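Local coordinates for glucose-resistance amylase regulator (Weissella paramesenteroides ATCC 33313, PDB 4RK6), which probably represses transcription as a LacI-family, DNA-binding regulator whose sugar-binding domain holds glucose, at residues Leu98-Asn109 with Glu264-Thr272. Sequence-based numbering, arbitrary orientation.
Sequences LLSEQISAVTSN and EPQIIYIPT
Thr107 O takes two donors from the neighbouring strand. Ile270 N gives the shorter bond, 2.8 Å to Thr107 O, and comes in tilted 35° from the carbonyl plane. The CA-H of Tyr269 adds a weaker contact. Strands 104-108 and 267-270 run parallel, their axes 25° apart. Ile268 joins them twice: its N donates to Ala105 O (2.9 Å), and its O accepts from Thr107 N. Beside the ladder, Ser104 OG accepts Gln266 N at 3.0 Å in a nearly straight bond. On the Ala105 and Thr107 face, the Tyr269 ring is covered from both sides. Asn109 ND2 lies over the ring centre, 3.4 Å above its plane, with the amide turned 50° to the ring. Ile267 CG2 lies on the opposite face, toward the rim. Asn109 OD1 accepts Glu112 N, capping helix 110-123. Leu98 CD2 meets Ile267 CD1 at 3.5 Å. On the other face, Val106 CG1 touches Ile270 CG1 (3.6 Å). Ser108 OG is hydrogen-bonded to Gln242 OE1, of the glucose pocket, and to a water shared with Pro271 O. The pair belongs to the periplasmic-binding-protein-like sugar-binding fold of LacI-family regulators; the Thr107 side chain is about 6 Å from the bound glucose. Within the mixed sheet, strand 104-108 lies between strands 91-95 and 267-275. Helix 244-257 packs on Ser104, Ile268 and Ile270, while helix 79-87 meets Gln102 and Ile103.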
loop_
_atom_site.group_PDB
_atom_site.type_symbol
_atom_site.label_atom_id
_atom_site.label_comp_id
_atom_site.label_asym_id
_atom_site.label_seq_id
_atom_site.Cartn_x
_atom_site.Cartn_y
_atom_site.Cartn_z
ATOM N N LEU A 98 18.279 -11.250 -7.381
ATOM C CA LEU A 98 19.105 -12.424 -7.385
ATOM C C LEU A 98 20.012 -12.316 -6.149
ATOM O O LEU A 98 21.057 -11.683 -6.193
ATOM C CB LEU A 98 19.871 -12.479 -8.714
ATOM C CG LEU A 98 19.030 -12.037 -9.944
ATOM C CD1 LEU A 98 19.853 -11.357 -11.034
ATOM C CD2 LEU A 98 18.216 -13.188 -10.523
ATOM N N LEU A 99 19.560 -12.900 -5.043
ATOM C CA LEU A 99 20.209 -12.747 -3.737
ATOM C C LEU A 99 21.505 -13.533 -3.603
ATOM O O LEU A 99 22.450 -13.066 -2.995
ATOM C CB LEU A 99 19.274 -13.172 -2.604
ATOM C CG LEU A 99 18.174 -12.169 -2.283
ATOM C CD1 LEU A 99 17.327 -12.695 -1.142
ATOM C CD2 LEU A 99 18.764 -10.809 -1.929
ATOM N N SER A 100 21.515 -14.750 -4.128
ATOM C CA SER A 100 22.683 -15.612 -4.033
ATOM C C SER A 100 22.771 -16.545 -5.208
ATOM O O SER A 100 21.768 -17.034 -5.712
ATOM C CB SER A 100 22.670 -16.431 -2.746
ATOM O OG SER A 100 23.676 -17.439 -2.803
ATOM N N GLU A 101 24.005 -16.779 -5.643
ATOM C CA GLU A 101 24.332 -17.807 -6.629
ATOM C C GLU A 101 23.895 -19.232 -6.236
ATOM O O GLU A 101 23.743 -20.108 -7.097
ATOM C CB GLU A 101 25.850 -17.773 -6.920
ATOM C CG GLU A 101 26.769 -18.070 -5.727
ATOM C CD GLU A 101 26.846 -16.962 -4.673
ATOM O OE1 GLU A 101 27.265 -17.252 -3.533
ATOM O OE2 GLU A 101 26.488 -15.799 -4.959
ATOM N N GLN A 102 23.670 -19.440 -4.940
ATOM C CA GLN A 102 23.264 -20.720 -4.396
ATOM C C GLN A 102 21.791 -21.042 -4.621
ATOM O O GLN A 102 21.386 -22.183 -4.423
ATOM C CB GLN A 102 23.496 -20.752 -2.880
ATOM C CG GLN A 102 24.935 -20.593 -2.410
ATOM C CD GLN A 102 24.983 -20.233 -0.937
ATOM O OE1 GLN A 102 24.499 -19.174 -0.535
ATOM N NE2 GLN A 102 25.515 -21.124 -0.127
ATOM N N ILE A 103 20.992 -20.039 -4.992
ATOM C CA ILE A 103 19.544 -20.213 -5.030
ATOM C C ILE A 103 18.910 -19.758 -6.336
ATOM O O ILE A 103 19.491 -18.984 -7.067
ATOM C CB ILE A 103 18.859 -19.471 -3.860
ATOM C CG1 ILE A 103 18.904 -17.954 -4.008
ATOM C CG2 ILE A 103 19.429 -19.929 -2.521
ATOM C CD1 ILE A 103 18.123 -17.259 -2.905
ATOM N N SER A 104 17.713 -20.248 -6.608
ATOM C CA SER A 104 16.976 -19.815 -7.791
ATOM C C SER A 104 16.291 -18.473 -7.541
ATOM O O SER A 104 16.083 -18.057 -6.406
ATOM C CB SER A 104 15.929 -20.850 -8.204
ATOM O OG SER A 104 16.554 -22.048 -8.631
ATOM N N ALA A 105 15.945 -17.803 -8.627
ATOM C CA ALA A 105 15.343 -16.473 -8.530
ATOM C C ALA A 105 14.302 -16.339 -9.599
ATOM O O ALA A 105 14.492 -16.822 -10.695
ATOM C CB ALA A 105 16.384 -15.387 -8.707
ATOM N N VAL A 106 13.240 -15.610 -9.289
ATOM C CA VAL A 106 12.258 -15.243 -10.300
ATOM C C VAL A 106 12.131 -13.723 -10.278
ATOM O O VAL A 106 11.914 -13.130 -9.195
ATOM C CB VAL A 106 10.881 -15.867 -10.009
ATOM C CG1 VAL A 106 9.922 -15.510 -11.141
ATOM C CG2 VAL A 106 11.005 -17.382 -9.847
ATOM N N THR A 107 12.274 -13.114 -11.448
ATOM C CA THR A 107 12.416 -11.662 -11.536
ATOM C C THR A 107 12.074 -11.152 -12.920
ATOM O O THR A 107 12.166 -11.883 -13.925
ATOM C CB THR A 107 13.864 -11.237 -11.140
ATOM O OG1 THR A 107 14.001 -9.807 -11.145
ATOM C CG2 THR A 107 14.898 -11.825 -12.106
ATOM N N SER A 108 11.682 -9.883 -12.996
ATOM C CA SER A 108 11.715 -9.179 -14.266
ATOM C C SER A 108 13.179 -9.021 -14.641
ATOM O O SER A 108 14.041 -8.906 -13.757
ATOM C CB SER A 108 11.038 -7.798 -14.145
ATOM O OG SER A 108 9.667 -7.921 -13.739
ATOM N N ASN A 109 13.462 -8.962 -15.934
ATOM C CA ASN A 109 14.815 -8.735 -16.390
ATOM C C ASN A 109 15.191 -7.263 -16.302
ATOM O O ASN A 109 14.700 -6.446 -17.072
ATOM C CB ASN A 109 15.005 -9.242 -17.818
ATOM C CG ASN A 109 16.458 -9.204 -18.277
ATOM O OD1 ASN A 109 17.075 -8.148 -18.433
ATOM N ND2 ASN A 109 17.005 -10.387 -18.548
ATOM N N GLU A 264 21.894 -26.776 -11.071
ATOM C CA GLU A 264 20.640 -26.891 -10.333
ATOM C C GLU A 264 19.882 -25.544 -10.187
ATOM O O GLU A 264 18.709 -25.466 -10.561
ATOM C CB GLU A 264 20.883 -27.544 -8.961
ATOM C CG GLU A 264 19.617 -27.900 -8.197
ATOM C CD GLU A 264 18.717 -28.843 -8.972
ATOM O OE1 GLU A 264 17.567 -28.460 -9.271
ATOM O OE2 GLU A 264 19.169 -29.958 -9.300
ATOM N N PRO A 265 20.537 -24.485 -9.655
ATOM C CA PRO A 265 19.814 -23.212 -9.454
ATOM C C PRO A 265 19.573 -22.447 -10.761
ATOM O O PRO A 265 20.451 -22.431 -11.620
ATOM C CB PRO A 265 20.759 -22.408 -8.538
ATOM C CG PRO A 265 21.890 -23.332 -8.178
ATOM C CD PRO A 265 21.953 -24.345 -9.280
ATOM N N GLN A 266 18.410 -21.809 -10.914
ATOM C CA GLN A 266 18.132 -21.066 -12.150
ATOM C C GLN A 266 17.581 -19.658 -11.923
ATOM O O GLN A 266 17.181 -19.322 -10.833
ATOM C CB GLN A 266 17.206 -21.874 -13.059
ATOM C CG GLN A 266 15.930 -22.403 -12.434
ATOM C CD GLN A 266 15.067 -23.180 -13.432
ATOM O OE1 GLN A 266 14.492 -24.216 -13.102
ATOM N NE2 GLN A 266 14.970 -22.671 -14.656
ATOM N N ILE A 267 17.626 -18.835 -12.963
ATOM C CA ILE A 267 16.979 -17.532 -12.958
ATOM C C ILE A 267 15.874 -17.587 -14.005
ATOM O O ILE A 267 16.136 -17.900 -15.171
ATOM C CB ILE A 267 17.963 -16.397 -13.313
ATOM C CG1 ILE A 267 19.081 -16.322 -12.270
ATOM C CG2 ILE A 267 17.239 -15.061 -13.366
ATOM C CD1 ILE A 267 20.147 -15.289 -12.579
ATOM N N ILE A 268 14.647 -17.301 -13.589
ATOM C CA ILE A 268 13.514 -17.251 -14.522
ATOM C C ILE A 268 13.097 -15.787 -14.651
ATOM O O ILE A 268 12.828 -15.137 -13.642
ATOM C CB ILE A 268 12.358 -18.106 -14.030
ATOM C CG1 ILE A 268 12.799 -19.582 -13.974
ATOM C CG2 ILE A 268 11.163 -17.958 -14.961
ATOM C CD1 ILE A 268 11.872 -20.451 -13.165
ATOM N N TYR A 269 13.097 -15.295 -15.887
ATOM C CA TYR A 269 12.725 -13.918 -16.178
ATOM C C TYR A 269 11.269 -13.877 -16.578
ATOM O O TYR A 269 10.825 -14.667 -17.430
ATOM C CB TYR A 269 13.612 -13.312 -17.268
ATOM C CG TYR A 269 15.045 -13.125 -16.847
ATOM C CD1 TYR A 269 15.376 -12.240 -15.832
ATOM C CD2 TYR A 269 16.073 -13.859 -17.441
ATOM C CE1 TYR A 269 16.683 -12.077 -15.422
ATOM C CE2 TYR A 269 17.385 -13.697 -17.047
ATOM C CZ TYR A 269 17.681 -12.805 -16.039
ATOM O OH TYR A 269 18.972 -12.640 -15.632
ATOM N N ILE A 270 10.534 -12.964 -15.950
ATOM C CA ILE A 270 9.132 -12.750 -16.229
ATOM C C ILE A 270 9.023 -11.494 -17.110
ATOM O O ILE A 270 9.597 -10.443 -16.793
ATOM C CB ILE A 270 8.333 -12.614 -14.914
ATOM C CG1 ILE A 270 8.585 -13.821 -13.998
ATOM C CG2 ILE A 270 6.842 -12.399 -15.192
ATOM C CD1 ILE A 270 8.183 -15.175 -14.559
ATOM N N PRO A 271 8.317 -11.605 -18.246
ATOM C CA PRO A 271 8.206 -10.474 -19.167
ATOM C C PRO A 271 7.553 -9.251 -18.541
ATOM O O PRO A 271 6.741 -9.387 -17.633
ATOM C CB PRO A 271 7.267 -10.995 -20.274
ATOM C CG PRO A 271 7.106 -12.453 -20.046
ATOM C CD PRO A 271 7.372 -12.694 -18.598
ATOM N N THR A 272 7.919 -8.093 -19.071
ATOM C CA THR A 272 7.289 -6.821 -18.708
ATOM C C THR A 272 6.817 -6.135 -19.975
ATOM O O THR A 272 7.032 -6.608 -21.096
ATOM C CB THR A 272 8.263 -5.874 -17.974
ATOM O OG1 THR A 272 9.307 -5.450 -18.853
ATOM C CG2 THR A 272 8.842 -6.548 -16.779
HETATM O O HOH W 1 7.314 -8.952 -14.766
HETATM O O HOH W 2 11.578 -9.249 -18.073
#